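Local atomic coordinates of necrotic enteritis toxin B (Clostridium perfringens, PDB entry 4I0N), a protein that forms pores in target-cell membranes, probably as a ring-shaped oligomer whose subunits together build a transmembrane beta-barrel, as in alpha-hemolysin. Residues Lys74-Met79 against Ile251-Thr256; Gln191-Ser196 against Asn205-Arg210. All coordinates share one frame; numbering follows the deposited sequence.

Contact 1 (Lys74-Met79 against Ile251-Thr256)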
loop_
_atom_site.group_PDB
_atom_site.type_symbol
_atom_site.label_atom_id
_atom_site.label_comp_id
_atom_site.label_asym_id
_atom_site.label_seq_id
_atom_site.Cartn_x
_atom_site.Cartn_y
_atom_site.Cartn_z
ATOM N N LYS A 74 -6.431 -18.271 -30.510
ATOM C CA LYS A 74 -5.815 -17.746 -31.725
ATOM C C LYS A 74 -6.124 -16.267 -31.983
ATOM O O LYS A 74 -5.218 -15.494 -32.284
ATOM C CB LYS A 74 -6.208 -18.584 -32.952
ATOM C CG LYS A 74 -5.498 -18.154 -34.219
ATOM C CD LYS A 74 -5.469 -19.297 -35.220
ATOM C CE LYS A 74 -4.980 -18.819 -36.580
ATOM N NZ LYS A 74 -3.554 -18.423 -36.547
ATOM N N TYR A 75 -7.398 -15.885 -31.872
ATOM C CA TYR A 75 -7.835 -14.532 -32.272
ATOM C C TYR A 75 -8.205 -13.593 -31.118
ATOM O O TYR A 75 -8.659 -12.477 -31.346
ATOM C CB TYR A 75 -9.024 -14.644 -33.222
ATOM C CG TYR A 75 -8.716 -15.436 -34.477
ATOM C CD1 TYR A 75 -7.895 -14.906 -35.472
ATOM C CD2 TYR A 75 -9.248 -16.701 -34.665
ATOM C CE1 TYR A 75 -7.610 -15.615 -36.632
ATOM C CE2 TYR A 75 -8.971 -17.425 -35.833
ATOM C CZ TYR A 75 -8.150 -16.873 -36.797
ATOM O OH TYR A 75 -7.883 -17.579 -37.943
ATOM N N TYR A 76 -8.025 -14.055 -29.889
ATOM C CA TYR A 76 -8.520 -13.336 -28.721
ATOM C C TYR A 76 -7.569 -13.498 -27.535
ATOM O O TYR A 76 -7.009 -14.573 -27.313
ATOM C CB TYR A 76 -9.932 -13.832 -28.366
ATOM C CG TYR A 76 -10.513 -13.178 -27.138
ATOM C CD1 TYR A 76 -11.159 -11.944 -27.225
ATOM C CD2 TYR A 76 -10.396 -13.788 -25.883
ATOM C CE1 TYR A 76 -11.684 -11.336 -26.084
ATOM C CE2 TYR A 76 -10.911 -13.191 -24.745
ATOM C CZ TYR A 76 -11.558 -11.964 -24.859
ATOM O OH TYR A 76 -12.066 -11.370 -23.725
ATOM N N GLY A 77 -7.393 -12.429 -26.765
ATOM C CA GLY A 77 -6.596 -12.531 -25.551
ATOM C C GLY A 77 -7.161 -11.631 -24.480
ATOM O O GLY A 77 -7.722 -10.583 -24.783
ATOM N N LYS A 78 -7.024 -12.064 -23.228
ATOM C CA LYS A 78 -7.351 -11.215 -22.090
ATOM C C LYS A 78 -6.290 -11.308 -21.021
ATOM O O LYS A 78 -5.925 -12.404 -20.561
ATOM C CB LYS A 78 -8.719 -11.542 -21.487
ATOM C CG LYS A 78 -9.054 -10.640 -20.273
ATOM C CD LYS A 78 -10.463 -10.826 -19.779
ATOM C CE LYS A 78 -10.550 -12.012 -18.848
ATOM N NZ LYS A 78 -11.883 -12.019 -18.218
ATOM N N MET A 79 -5.796 -10.140 -20.630
ATOM C CA MET A 79 -4.852 -10.021 -19.528
ATOM C C MET A 79 -5.503 -9.226 -18.410
ATOM O O MET A 79 -5.801 -8.037 -18.580
ATOM C CB MET A 79 -3.580 -9.313 -20.013
ATOM C CG MET A 79 -2.582 -8.976 -18.874
ATOM S SD MET A 79 -1.128 -8.182 -19.595
ATOM C CE MET A 79 -0.455 -7.296 -18.191
ATOM N N ILE A 251 -7.632 -6.399 -23.250
ATOM C CA ILE A 251 -8.201 -7.374 -24.182
ATOM C C ILE A 251 -7.652 -7.133 -25.590
ATOM O O ILE A 251 -7.598 -5.989 -26.059
ATOM C CB ILE A 251 -9.749 -7.261 -24.208
ATOM C CG1 ILE A 251 -10.336 -7.610 -22.837
ATOM C CG2 ILE A 251 -10.355 -8.169 -25.281
ATOM C CD1 ILE A 251 -11.717 -6.948 -22.565
ATOM N N LEU A 252 -7.250 -8.222 -26.247
ATOM C CA LEU A 252 -6.775 -8.187 -27.630
ATOM C C LEU A 252 -7.757 -8.928 -28.523
ATOM O O LEU A 252 -8.181 -10.044 -28.194
ATOM C CB LEU A 252 -5.411 -8.875 -27.765
ATOM C CG LEU A 252 -4.222 -8.185 -27.095
ATOM C CD1 LEU A 252 -2.981 -9.082 -27.144
ATOM C CD2 LEU A 252 -3.972 -6.803 -27.695
ATOM N N ASN A 253 -8.136 -8.279 -29.618
ATOM C CA ASN A 253 -8.955 -8.889 -30.671
ATOM C C ASN A 253 -8.250 -8.769 -32.021
ATOM O O ASN A 253 -7.812 -7.682 -32.424
ATOM C CB ASN A 253 -10.329 -8.210 -30.772
ATOM C CG ASN A 253 -11.228 -8.495 -29.590
ATOM O OD1 ASN A 253 -11.842 -9.554 -29.508
ATOM N ND2 ASN A 253 -11.344 -7.531 -28.684
ATOM N N TRP A 254 -8.155 -9.886 -32.738
ATOM C CA TRP A 254 -7.562 -9.872 -34.065
ATOM C C TRP A 254 -8.548 -9.296 -35.077
ATOM O O TRP A 254 -9.689 -9.768 -35.183
ATOM C CB TRP A 254 -7.129 -11.285 -34.485
ATOM C CG TRP A 254 -6.544 -11.331 -35.870
ATOM C CD1 TRP A 254 -7.149 -11.823 -36.996
ATOM C CD2 TRP A 254 -5.258 -10.846 -36.285
ATOM N NE1 TRP A 254 -6.314 -11.686 -38.075
ATOM C CE2 TRP A 254 -5.150 -11.089 -37.672
ATOM C CE3 TRP A 254 -4.186 -10.228 -35.620
ATOM C CZ2 TRP A 254 -4.011 -10.748 -38.406
ATOM C CZ3 TRP A 254 -3.052 -9.892 -36.349
ATOM C CH2 TRP A 254 -2.977 -10.152 -37.731
ATOM N N GLU A 255 -8.105 -8.283 -35.819
ATOM C CA GLU A 255 -8.963 -7.613 -36.803
ATOM C C GLU A 255 -8.415 -7.725 -38.218
ATOM O O GLU A 255 -7.924 -6.752 -38.809
ATOM C CB GLU A 255 -9.218 -6.163 -36.407
ATOM C CG GLU A 255 -9.923 -6.054 -35.072
ATOM C CD GLU A 255 -10.570 -4.717 -34.841
ATOM O OE1 GLU A 255 -10.203 -3.728 -35.530
ATOM O OE2 GLU A 255 -11.438 -4.649 -33.944
ATOM N N THR A 256 -8.516 -8.944 -38.739
ATOM C CA THR A 256 -8.124 -9.311 -40.106
ATOM C C THR A 256 -6.634 -9.155 -40.414
ATOM O O THR A 256 -5.986 -10.118 -40.816
ATOM C CB THR A 256 -8.992 -8.612 -41.168
ATOM O OG1 THR A 256 -10.365 -8.718 -40.783
ATOM C CG2 THR A 256 -8.789 -9.257 -42.548
HETATM O O HOH W 1 -11.372 -11.667 -31.320
#

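Contact 2 (Gln191-Ser196 against Asn205-Arg210)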
loop_
_atom_site.group_PDB
_atom_site.type_symbol
_atom_site.label_atom_id
_atom_site.label_comp_id
_atom_site.label_asym_id
_atom_site.label_seq_id
_atom_site.Cartn_x
_atom_site.Cartn_y
_atom_site.Cartn_z
ATOM N N GLN A 191 -2.555 0.130 -27.108
ATOM C CA GLN A 191 -1.443 -0.810 -27.261
ATOM C C GLN A 191 -0.762 -1.174 -25.939
ATOM O O GLN A 191 0.283 -1.827 -25.939
ATOM C CB GLN A 191 -0.434 -0.235 -28.273
ATOM C CG GLN A 191 -0.978 -0.233 -29.697
ATOM C CD GLN A 191 -0.195 0.677 -30.592
ATOM O OE1 GLN A 191 0.714 0.232 -31.310
ATOM N NE2 GLN A 191 -0.509 1.966 -30.543
ATOM N N LEU A 192 -1.355 -0.741 -24.825
ATOM C CA LEU A 192 -0.821 -0.931 -23.460
ATOM C C LEU A 192 0.126 -2.126 -23.247
ATOM O O LEU A 192 1.306 -1.930 -22.933
ATOM C CB LEU A 192 -1.988 -0.976 -22.461
ATOM C CG LEU A 192 -1.744 -0.799 -20.964
ATOM C CD1 LEU A 192 -1.019 0.489 -20.682
ATOM C CD2 LEU A 192 -3.088 -0.845 -20.232
ATOM N N PHE A 193 -0.375 -3.354 -23.396
ATOM C CA PHE A 193 0.475 -4.534 -23.183
ATOM C C PHE A 193 0.523 -5.426 -24.405
ATOM O O PHE A 193 0.718 -6.635 -24.294
ATOM C CB PHE A 193 0.025 -5.354 -21.957
ATOM C CG PHE A 193 -0.129 -4.538 -20.687
ATOM C CD1 PHE A 193 0.973 -3.925 -20.094
ATOM C CD2 PHE A 193 -1.379 -4.431 -20.070
ATOM C CE1 PHE A 193 0.832 -3.196 -18.913
ATOM C CE2 PHE A 193 -1.533 -3.697 -18.898
ATOM C CZ PHE A 193 -0.420 -3.075 -18.318
ATOM N N MET A 194 0.382 -4.814 -25.572
ATOM C CA MET A 194 0.405 -5.540 -26.849
ATOM C C MET A 194 1.840 -5.847 -27.273
ATOM O O MET A 194 2.637 -4.927 -27.512
ATOM C CB MET A 194 -0.323 -4.709 -27.911
ATOM C CG MET A 194 -0.426 -5.379 -29.294
ATOM S SD MET A 194 -1.026 -4.258 -30.580
ATOM C CE MET A 194 -2.755 -4.070 -30.102
ATOM N N LYS A 195 2.180 -7.128 -27.356
ATOM C CA LYS A 195 3.551 -7.541 -27.723
ATOM C C LYS A 195 3.851 -7.268 -29.199
ATOM O O LYS A 195 4.912 -6.719 -29.535
ATOM C CB LYS A 195 3.770 -9.016 -27.364
ATOM C CG LYS A 195 5.187 -9.545 -27.521
ATOM C CD LYS A 195 5.252 -10.958 -26.955
ATOM C CE LYS A 195 6.633 -11.572 -27.118
ATOM N NZ LYS A 195 6.746 -12.836 -26.320
ATOM N N SER A 196 2.906 -7.620 -30.075
ATOM C CA SER A 196 3.044 -7.391 -31.521
ATOM C C SER A 196 1.740 -6.924 -32.163
ATOM O O SER A 196 0.672 -7.437 -31.855
ATOM C CB SER A 196 3.524 -8.668 -32.235
ATOM O OG SER A 196 3.608 -8.467 -33.633
ATOM N N ASN A 205 0.340 -12.942 -26.944
ATOM C CA ASN A 205 0.593 -11.605 -27.496
ATOM C C ASN A 205 0.601 -10.466 -26.481
ATOM O O ASN A 205 0.394 -9.309 -26.844
ATOM C CB ASN A 205 -0.358 -11.257 -28.648
ATOM C CG ASN A 205 0.202 -10.128 -29.524
ATOM O OD1 ASN A 205 1.421 -10.008 -29.660
ATOM N ND2 ASN A 205 -0.671 -9.297 -30.096
ATOM N N PHE A 206 0.855 -10.808 -25.221
ATOM C CA PHE A 206 0.969 -9.823 -24.168
ATOM C C PHE A 206 2.425 -9.650 -23.758
ATOM O O PHE A 206 3.232 -10.586 -23.879
ATOM C CB PHE A 206 0.118 -10.249 -22.969
ATOM C CG PHE A 206 -1.359 -10.254 -23.255
ATOM C CD1 PHE A 206 -2.050 -9.055 -23.426
ATOM C CD2 PHE A 206 -2.062 -11.459 -23.328
ATOM C CE1 PHE A 206 -3.422 -9.048 -23.687
ATOM C CE2 PHE A 206 -3.435 -11.467 -23.605
ATOM C CZ PHE A 206 -4.117 -10.267 -23.780
ATOM N N THR A 207 2.754 -8.444 -23.295
ATOM C CA THR A 207 4.084 -8.128 -22.751
ATOM C C THR A 207 4.588 -9.243 -21.815
ATOM O O THR A 207 3.874 -9.654 -20.902
ATOM C CB THR A 207 4.021 -6.779 -21.980
ATOM O OG1 THR A 207 3.449 -5.788 -22.831
ATOM C CG2 THR A 207 5.403 -6.312 -21.528
ATOM N N ASP A 208 5.812 -9.725 -22.047
ATOM C CA ASP A 208 6.464 -10.697 -21.151
ATOM C C ASP A 208 6.613 -10.146 -19.738
ATOM O O ASP A 208 6.804 -8.939 -19.572
ATOM C CB ASP A 208 7.858 -11.059 -21.684
ATOM C CG ASP A 208 7.809 -11.795 -23.008
ATOM O OD1 ASP A 208 6.790 -12.472 -23.273
ATOM O OD2 ASP A 208 8.797 -11.702 -23.787
ATOM N N ASP A 209 6.549 -11.025 -18.735
ATOM C CA ASP A 209 6.717 -10.631 -17.323
ATOM C C ASP A 209 7.949 -9.792 -17.051
ATOM O O ASP A 209 7.874 -8.822 -16.315
ATOM C CB ASP A 209 6.780 -11.834 -16.385
ATOM C CG ASP A 209 5.418 -12.388 -16.023
ATOM O OD1 ASP A 209 4.445 -11.629 -15.816
ATOM O OD2 ASP A 209 5.340 -13.618 -15.924
ATOM N N ARG A 210 9.092 -10.186 -17.620
ATOM C CA ARG A 210 10.348 -9.452 -17.395
ATOM C C ARG A 210 10.336 -8.016 -17.953
ATOM O O ARG A 210 11.174 -7.188 -17.556
ATOM C CB ARG A 210 11.535 -10.244 -17.962
#

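Contact 1 (Lys74-Met79 against Ile251-Thr256)
With CG anti to the backbone N (chi1 178°), Tyr76 places its ring beside the side chains of Ile251 and Asn253. Tyr76 CE1 touches the CG2 branch of Ile251 at 3.5 Å, and Asn253 OD1 sits at the ring edge, in plane, 3.4 Å from Tyr76 CD1. Trp254 takes the same first torsion (178°), which brings its indole to Tyr75; the rings meet obliquely, Tyr75 CD1 to Trp254 CD1 at 3.5 Å, while Lys74 CG lies over a face of the Tyr75 ring. The backbones pair as an antiparallel ladder of the Leukocidin/Hemolysin fold, joining strand 76-92 to strand 236-255. Gly77 and Leu252 form its hydrogen-bonded pair, Gly77 N to Leu252 O at 2.9 Å and Leu252 N to Gly77 O at 2.8 Å. One more backbone bond, Trp254 N to Tyr75 O at 3.0 Å, lies just ahead of the first strand residue, Tyr76. A water donates to that same Tyr75 O and to Asn253 OD1, so the carbonyl accepts twice and the water links it to the Asn253 amide. On its other side, strand 236-255 bonds to strand 258-279 through Thr262 and Arg260, while Lys78 pairs with Phe71 of strand 69-72.

Contact 2 (Gln191-Ser196 against Asn205-Arg210)
Lys195 and Asn205 bind one another where two loop segments of this alpha-hemolysin-type fold are joined by a single beta bridge, between Met194 and Phe206, rather than by a ladder. Lys195 N donates almost straight to Asn205 O (2.9 Å, 172° at the hydrogen), although it approaches from above the carbonyl plane. One step along, the Asn205 side chain takes over from backbone: OD1 accepts from Ser196 N at 2.8 Å and ND2 donates to Ser196 O at 2.9 Å, so the amide grips both polar backbone groups of one residue, much as the N-H and C=O of one residue do in an antiparallel hydrogen-bonded pair. At the other end, Phe193 O receives Thr207 N at 2.9 Å and, weakly, Thr207 OG1. Outside this frame, the extended Lys195 chain passes Phe206 O with CD and reaches Asp208 in a salt bridge, Lys195 NZ to Asp208 OD1 at 3.1 Å on the syn side of the carboxylate.

A second shell surrounds these groups and probably helps to position them. Met194 N bonds to Gln191 O, closing a turn from Gln191 to Met194 that probably helps orient Phe193 O. Ser196 OG accepts from Leu198 N and Tyr199 N in the loop beyond. The Phe193 ring packs edge-to-face with Trp81, and Leu192 CG rests 3.5 Å above the plane of that same Phe193 ring, offset toward its rim.

How the contacts relate
Contact 2 packs on contact 1 through Phe206 and Asn205. Their centres lie about 12 Å apart, and contact 2 belongs to the long chain excursion between the strands paired in contact 1. The Phe206 ring packs against the ladder on the face of Leu252, where Gly77 has no side chain, bringing Phe206 CZ to 3.4 Å from Gly77 C. Beside it Leu252 CD1 meets Phe206 CE1 at 3.5 Å and Asn205 O at 3.4 Å, so the hydrogen-bonded pair of contact 1 is covered on that face by residues of contact 2. Met79 adds to this junction, touching Phe193 and Phe206. Both contacts lie away from Asp30, a magnesium-binding residue. Separately, a magnesium ion of the crystal lies about 11 Å from the Asp208 side chain, too far to be coordinated by it.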